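Local coordinates for protein ubiquitin conjugating enzyme (Agrocybe aegerita, PDB 3WE5) that probably carries activated ubiquitin as an E2 conjugating enzyme and passes it on toward target proteins, often with the help of an E3 ligase, at residues V43-V48 with F58-M63; A72-F77 with Q91-D96. One frame throughout, in Å; residues are numbered along the deposited sequence.

Contacts 1 and 2 are the two outer strand pairings of the four-stranded antiparallel sheet of the ubiquitin-conjugating fold, each made within its own beta hairpin. Their inner strands, 55-61 and 72-78, are neighbours, joined by backbone hydrogen bonds such as those of Ile-60 with Tyr-73 and Phe-58 with Leu-75, and the rings of Phe-58 and Phe-77 also meet. Both contacts are partly buried, with an apolar face packed against helix 127-140. Contact 1 lies farther from the chain centre and has more exposed residues; there one water gathers two threonine hydroxyls and a carbonyl. Contact 2, closer in, places a glutamine pair on the corresponding face.

Contact 1 (V43-V48 with F58-M63); sequences VGITLV and FTIEVM
Thr-46 and Thr-59 form the hydrogen-bonded pair of an antiparallel beta hairpin, the first two strands of the ubiquitin-conjugating fold. Each backbone N-H of the pair is taken by the carbonyl opposite: Thr-46 N donates to Thr-59 O at 2.9 Å, and Thr-59 N to Thr-46 O at 2.8 Å, both in the carbonyl plane. Two residues along, Glu-61 N reaches Gly-44 O at 2.8 Å, 18° out of the plane of the Gly-44 carbonyl. The same Gly-44 oxygen also accepts from a water, so two donors grip it. Beyond the ladder, Gln-135 NE2 of helix 127-140 donates hydrogen bonds to the carbonyls of Val-43 and Glu-61, tying the open end of the hairpin to the helix.

The face bearing Ile-45, Leu-47, Phe-58 and Ile-60 is apolar. Leu-47 lays CD1 over one face of the Phe-58 ring, offset toward the rim, in a CH-pi contact of 3.9 Å to the ring centroid. Ile-45 and Ile-60 lie side by side, CG1 of the first 3.8 Å from CD1 of the second. Helices 24-39 and 127-140 cover this face.

On the threonine face, Thr-59 has its hydroxyl between the backbone N and the carbonyl carbon (chi1 59°), which directs it to the water bound by Gly-44 O. That water lies 2.9 Å from Thr-46 OG1 and 2.7 Å from Thr-59 OG1.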
loop_
_atom_site.group_PDB
_atom_site.type_symbol
_atom_site.label_atom_id
_atom_site.label_comp_id
_atom_site.label_asym_id
_atom_site.label_seq_id
_atom_site.Cartn_x
_atom_site.Cartn_y
_atom_site.Cartn_z
ATOM N N VAL A 43 -18.622 -19.653 7.379
ATOM C CA VAL A 43 -19.341 -18.543 7.980
ATOM C C VAL A 43 -18.889 -17.191 7.427
ATOM O O VAL A 43 -17.676 -16.927 7.249
ATOM C CB VAL A 43 -19.245 -18.601 9.549
ATOM C CG1 VAL A 43 -17.806 -18.462 10.024
ATOM C CG2 VAL A 43 -20.129 -17.531 10.181
ATOM N N GLY A 44 -19.871 -16.348 7.124
ATOM C CA GLY A 44 -19.591 -14.996 6.688
ATOM C C GLY A 44 -19.503 -14.931 5.170
ATOM O O GLY A 44 -19.457 -13.852 4.587
ATOM N N ILE A 45 -19.487 -16.087 4.532
ATOM C CA ILE A 45 -19.378 -16.097 3.064
ATOM C C ILE A 45 -20.693 -16.598 2.485
ATOM O O ILE A 45 -21.207 -17.629 2.888
ATOM C CB ILE A 45 -18.187 -16.955 2.604
ATOM C CG1 ILE A 45 -16.865 -16.324 3.032
ATOM C CG2 ILE A 45 -18.219 -17.132 1.064
ATOM C CD1 ILE A 45 -15.750 -17.331 3.162
ATOM N N THR A 46 -21.280 -15.849 1.551
ATOM C CA THR A 46 -22.553 -16.287 0.965
ATOM C C THR A 46 -22.498 -16.220 -0.556
ATOM O O THR A 46 -22.109 -15.200 -1.101
ATOM C CB THR A 46 -23.695 -15.380 1.413
ATOM O OG1 THR A 46 -23.707 -15.324 2.846
ATOM C CG2 THR A 46 -25.031 -15.905 0.915
ATOM N N LEU A 47 -22.873 -17.310 -1.211
ATOM C CA LEU A 47 -23.055 -17.306 -2.683
ATOM C C LEU A 47 -24.351 -16.592 -3.035
ATOM O O LEU A 47 -25.419 -16.971 -2.531
ATOM C CB LEU A 47 -23.065 -18.745 -3.215
ATOM C CG LEU A 47 -23.335 -18.866 -4.729
ATOM C CD1 LEU A 47 -22.182 -18.251 -5.484
ATOM C CD2 LEU A 47 -23.476 -20.321 -5.098
ATOM N N VAL A 48 -24.238 -15.542 -3.856
ATOM C CA VAL A 48 -25.365 -14.691 -4.282
ATOM C C VAL A 48 -25.812 -15.001 -5.713
ATOM O O VAL A 48 -27.005 -14.980 -6.008
ATOM C CB VAL A 48 -24.995 -13.202 -4.104
ATOM C CG1 VAL A 48 -25.965 -12.285 -4.841
ATOM C CG2 VAL A 48 -24.973 -12.880 -2.613
ATOM N N PHE A 58 -20.351 -13.370 -4.654
ATOM C CA PHE A 58 -20.495 -13.725 -3.238
ATOM C C PHE A 58 -20.653 -12.452 -2.392
ATOM O O PHE A 58 -20.244 -11.373 -2.797
ATOM C CB PHE A 58 -19.224 -14.438 -2.743
ATOM C CG PHE A 58 -19.010 -15.785 -3.327
ATOM C CD1 PHE A 58 -18.450 -15.924 -4.593
ATOM C CD2 PHE A 58 -19.359 -16.932 -2.622
ATOM C CE1 PHE A 58 -18.245 -17.183 -5.134
ATOM C CE2 PHE A 58 -19.157 -18.194 -3.148
ATOM C CZ PHE A 58 -18.606 -18.318 -4.435
ATOM N N THR A 59 -21.241 -12.586 -1.206
ATOM C CA THR A 59 -21.040 -11.555 -0.186
ATOM C C THR A 59 -20.024 -12.067 0.823
ATOM O O THR A 59 -19.989 -13.256 1.115
ATOM C CB THR A 59 -22.324 -11.130 0.511
ATOM O OG1 THR A 59 -22.923 -12.251 1.147
ATOM C CG2 THR A 59 -23.291 -10.533 -0.488
ATOM N N ILE A 60 -19.197 -11.149 1.318
ATOM C CA ILE A 60 -18.146 -11.478 2.278
ATOM C C ILE A 60 -18.363 -10.593 3.501
ATOM O O ILE A 60 -18.351 -9.351 3.405
ATOM C CB ILE A 60 -16.773 -11.161 1.710
ATOM C CG1 ILE A 60 -16.514 -11.964 0.420
ATOM C CG2 ILE A 60 -15.673 -11.408 2.761
ATOM C CD1 ILE A 60 -16.540 -13.477 0.591
ATOM N N GLU A 61 -18.567 -11.233 4.646
ATOM C CA GLU A 61 -18.606 -10.498 5.914
ATOM C C GLU A 61 -17.469 -11.005 6.766
ATOM O O GLU A 61 -17.262 -12.213 6.874
ATOM C CB GLU A 61 -19.922 -10.724 6.643
ATOM C CG GLU A 61 -19.952 -10.029 8.005
ATOM C CD GLU A 61 -21.332 -9.968 8.613
ATOM O OE1 GLU A 61 -22.310 -10.261 7.889
ATOM O OE2 GLU A 61 -21.424 -9.623 9.815
ATOM N N VAL A 62 -16.725 -10.092 7.377
ATOM C CA VAL A 62 -15.602 -10.470 8.220
ATOM C C VAL A 62 -16.176 -10.664 9.616
ATOM O O VAL A 62 -16.895 -9.783 10.120
ATOM C CB VAL A 62 -14.547 -9.375 8.266
ATOM C CG1 VAL A 62 -13.356 -9.815 9.116
ATOM C CG2 VAL A 62 -14.074 -9.015 6.839
ATOM N N MET A 63 -15.862 -11.803 10.219
ATOM C CA MET A 63 -16.402 -12.154 11.533
ATOM C C MET A 63 -15.367 -11.824 12.591
ATOM O O MET A 63 -14.255 -11.376 12.285
ATOM C CB MET A 63 -16.723 -13.643 11.606
ATOM C CG MET A 63 -17.661 -14.158 10.484
ATOM S SD MET A 63 -19.191 -13.231 10.390
ATOM C CE MET A 63 -19.997 -13.714 11.931
HETATM O O HOH W 1 -21.937 -13.095 3.531
#

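Contact 2 (A72-F77 with Q91-D96); sequences AYTLQF and QFVVTD
Gln-76 and Gln-91 are a hydrogen-bonded pair of the hairpin joining strands 72-78 and 89-92, at the far edge of the antiparallel sheet of the E2 fold. Gln-76 N donates to Gln-91 O at 2.8 Å and Gln-91 N to Gln-76 O at 3.1 Å. Farther on, Val-93 N donates to Thr-74 O at 2.9 Å, from 30° out of the plane of that carbonyl.

The side chain of Gln-76 can be followed outward. Its CB sits 3.6 Å from Gln-91 O and 3.8 Å from CG2 of Val-93, a branch that also touches the methyl of Thr-74. CG continues opposite the backbone N (chi1 177°), and the extended chain runs alongside Gln-91, pointing the same way. At the end the carboxamide divides its partners: OE1 lies on the side of Val-93, while NE2 lies beside the Gln-91 amide and donates to a water at 3.0 Å. That water appears to donate to Gln-91 OE1, but this leg is unusually short and its geometry doubtful; OE1 also accepts from Arg-78 NH2. The two amide planes stand 55° apart, so they do not stack.

On the other face Leu-75 sets CD1 over the centre of the Phe-92 ring, 3.9 Å from the centroid in a CH-pi contact, and Tyr-73 CB packs against CD1 of that ring.

The chemistry is thus two-sided: apolar side chains pack on one face, Leu-75 against helix 127-140 and Phe-92 and Tyr-73 against Pro-101, while the two glutamine amides appear to be linked through a water, with Arg-78 probably polarising the side-chain carbonyl of Gln-91.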
loop_
_atom_site.group_PDB
_atom_site.type_symbol
_atom_site.label_atom_id
_atom_site.label_comp_id
_atom_site.label_asym_id
_atom_site.label_seq_id
_atom_site.Cartn_x
_atom_site.Cartn_y
_atom_site.Cartn_z
ATOM N N ALA A 72 -21.158 -6.146 4.838
ATOM C CA ALA A 72 -21.081 -7.188 3.821
ATOM C C ALA A 72 -20.633 -6.574 2.496
ATOM O O ALA A 72 -21.233 -5.608 2.013
ATOM C CB ALA A 72 -22.420 -7.882 3.649
ATOM N N TYR A 73 -19.578 -7.130 1.912
ATOM C CA TYR A 73 -19.055 -6.605 0.657
ATOM C C TYR A 73 -19.347 -7.596 -0.427
ATOM O O TYR A 73 -19.360 -8.787 -0.179
ATOM C CB TYR A 73 -17.547 -6.385 0.756
ATOM C CG TYR A 73 -17.224 -5.362 1.805
ATOM C CD1 TYR A 73 -17.236 -4.018 1.487
ATOM C CD2 TYR A 73 -16.939 -5.741 3.114
ATOM C CE1 TYR A 73 -16.964 -3.068 2.423
ATOM C CE2 TYR A 73 -16.660 -4.774 4.081
ATOM C CZ TYR A 73 -16.681 -3.440 3.715
ATOM O OH TYR A 73 -16.405 -2.428 4.622
ATOM N N THR A 74 -19.544 -7.106 -1.645
ATOM C CA THR A 74 -19.820 -8.011 -2.755
ATOM C C THR A 74 -18.524 -8.276 -3.506
ATOM O O THR A 74 -17.815 -7.341 -3.885
ATOM C CB THR A 74 -20.876 -7.393 -3.679
ATOM O OG1 THR A 74 -22.107 -7.282 -2.947
ATOM C CG2 THR A 74 -21.112 -8.250 -4.903
ATOM N N LEU A 75 -18.235 -9.559 -3.703
ATOM C CA LEU A 75 -16.992 -10.023 -4.346
ATOM C C LEU A 75 -17.358 -10.757 -5.631
ATOM O O LEU A 75 -18.187 -11.668 -5.621
ATOM C CB LEU A 75 -16.248 -10.965 -3.395
ATOM C CG LEU A 75 -14.860 -11.475 -3.804
ATOM C CD1 LEU A 75 -13.878 -10.296 -3.901
ATOM C CD2 LEU A 75 -14.348 -12.523 -2.792
ATOM N N GLN A 76 -16.724 -10.352 -6.734
ATOM C CA GLN A 76 -17.012 -10.928 -8.048
ATOM C C GLN A 76 -15.839 -11.779 -8.514
ATOM O O GLN A 76 -14.689 -11.378 -8.347
ATOM C CB GLN A 76 -17.247 -9.774 -9.026
ATOM C CG GLN A 76 -17.502 -10.161 -10.494
ATOM C CD GLN A 76 -17.575 -8.890 -11.340
ATOM O OE1 GLN A 76 -18.593 -8.212 -11.349
ATOM N NE2 GLN A 76 -16.472 -8.526 -11.982
ATOM N N PHE A 77 -16.154 -12.962 -9.031
ATOM C CA PHE A 77 -15.188 -13.846 -9.690
ATOM C C PHE A 77 -15.521 -13.891 -11.166
ATOM O O PHE A 77 -16.664 -14.146 -11.524
ATOM C CB PHE A 77 -15.311 -15.262 -9.143
ATOM C CG PHE A 77 -14.759 -15.409 -7.767
ATOM C CD1 PHE A 77 -15.439 -14.898 -6.685
ATOM C CD2 PHE A 77 -13.549 -16.064 -7.560
ATOM C CE1 PHE A 77 -14.900 -15.030 -5.384
ATOM C CE2 PHE A 77 -13.028 -16.197 -6.312
ATOM C CZ PHE A 77 -13.688 -15.667 -5.216
ATOM N N GLN A 91 -12.524 -9.249 -7.887
ATOM C CA GLN A 91 -12.583 -7.863 -7.455
ATOM C C GLN A 91 -13.837 -7.623 -6.616
ATOM O O GLN A 91 -14.867 -8.309 -6.784
ATOM C CB GLN A 91 -12.557 -6.926 -8.668
ATOM C CG GLN A 91 -13.763 -7.087 -9.576
ATOM C CD GLN A 91 -13.435 -6.766 -11.028
ATOM O OE1 GLN A 91 -13.088 -7.655 -11.809
ATOM N NE2 GLN A 91 -13.546 -5.495 -11.394
ATOM N N PHE A 92 -13.738 -6.671 -5.693
ATOM C CA PHE A 92 -14.921 -6.205 -4.990
ATOM C C PHE A 92 -15.706 -5.351 -5.972
ATOM O O PHE A 92 -15.116 -4.602 -6.777
ATOM C CB PHE A 92 -14.542 -5.422 -3.726
ATOM C CG PHE A 92 -14.018 -6.300 -2.612
ATOM C CD1 PHE A 92 -14.893 -7.036 -1.818
ATOM C CD2 PHE A 92 -12.649 -6.430 -2.389
ATOM C CE1 PHE A 92 -14.415 -7.877 -0.787
ATOM C CE2 PHE A 92 -12.162 -7.253 -1.353
ATOM C CZ PHE A 92 -13.039 -7.978 -0.553
ATOM N N VAL A 93 -17.026 -5.486 -5.908
ATOM C CA VAL A 93 -17.950 -4.737 -6.756
ATOM C C VAL A 93 -18.148 -3.314 -6.239
ATOM O O VAL A 93 -18.349 -3.079 -5.034
ATOM C CB VAL A 93 -19.285 -5.475 -6.896
ATOM C CG1 VAL A 93 -20.309 -4.639 -7.687
ATOM C CG2 VAL A 93 -19.067 -6.794 -7.595
ATOM N N VAL A 94 -18.051 -2.352 -7.148
ATOM C CA VAL A 94 -18.208 -0.956 -6.743
ATOM C C VAL A 94 -19.280 -0.252 -7.556
ATOM O O VAL A 94 -19.301 0.989 -7.627
ATOM C CB VAL A 94 -16.878 -0.175 -6.802
ATOM C CG1 VAL A 94 -15.900 -0.731 -5.788
ATOM C CG2 VAL A 94 -16.270 -0.217 -8.212
ATOM N N THR A 95 -20.162 -1.039 -8.167
ATOM C CA THR A 95 -21.289 -0.485 -8.916
ATOM C C THR A 95 -22.492 -0.264 -8.013
ATOM O O THR A 95 -22.583 -0.835 -6.923
ATOM C CB THR A 95 -21.713 -1.398 -10.080
ATOM O OG1 THR A 95 -21.934 -2.726 -9.591
ATOM C CG2 THR A 95 -20.634 -1.443 -11.155
ATOM N N ASP A 96 -23.420 0.572 -8.468
ATOM C CA ASP A 96 -24.702 0.742 -7.790
ATOM C C ASP A 96 -24.591 1.138 -6.323
ATOM O O ASP A 96 -25.316 0.610 -5.480
ATOM C CB ASP A 96 -25.537 -0.536 -7.906
ATOM C CG ASP A 96 -25.652 -1.018 -9.329
ATOM O OD1 ASP A 96 -26.270 -0.299 -10.137
ATOM O OD2 ASP A 96 -25.127 -2.110 -9.636
HETATM O O HOH W 2 -13.850 -10.034 -11.755
#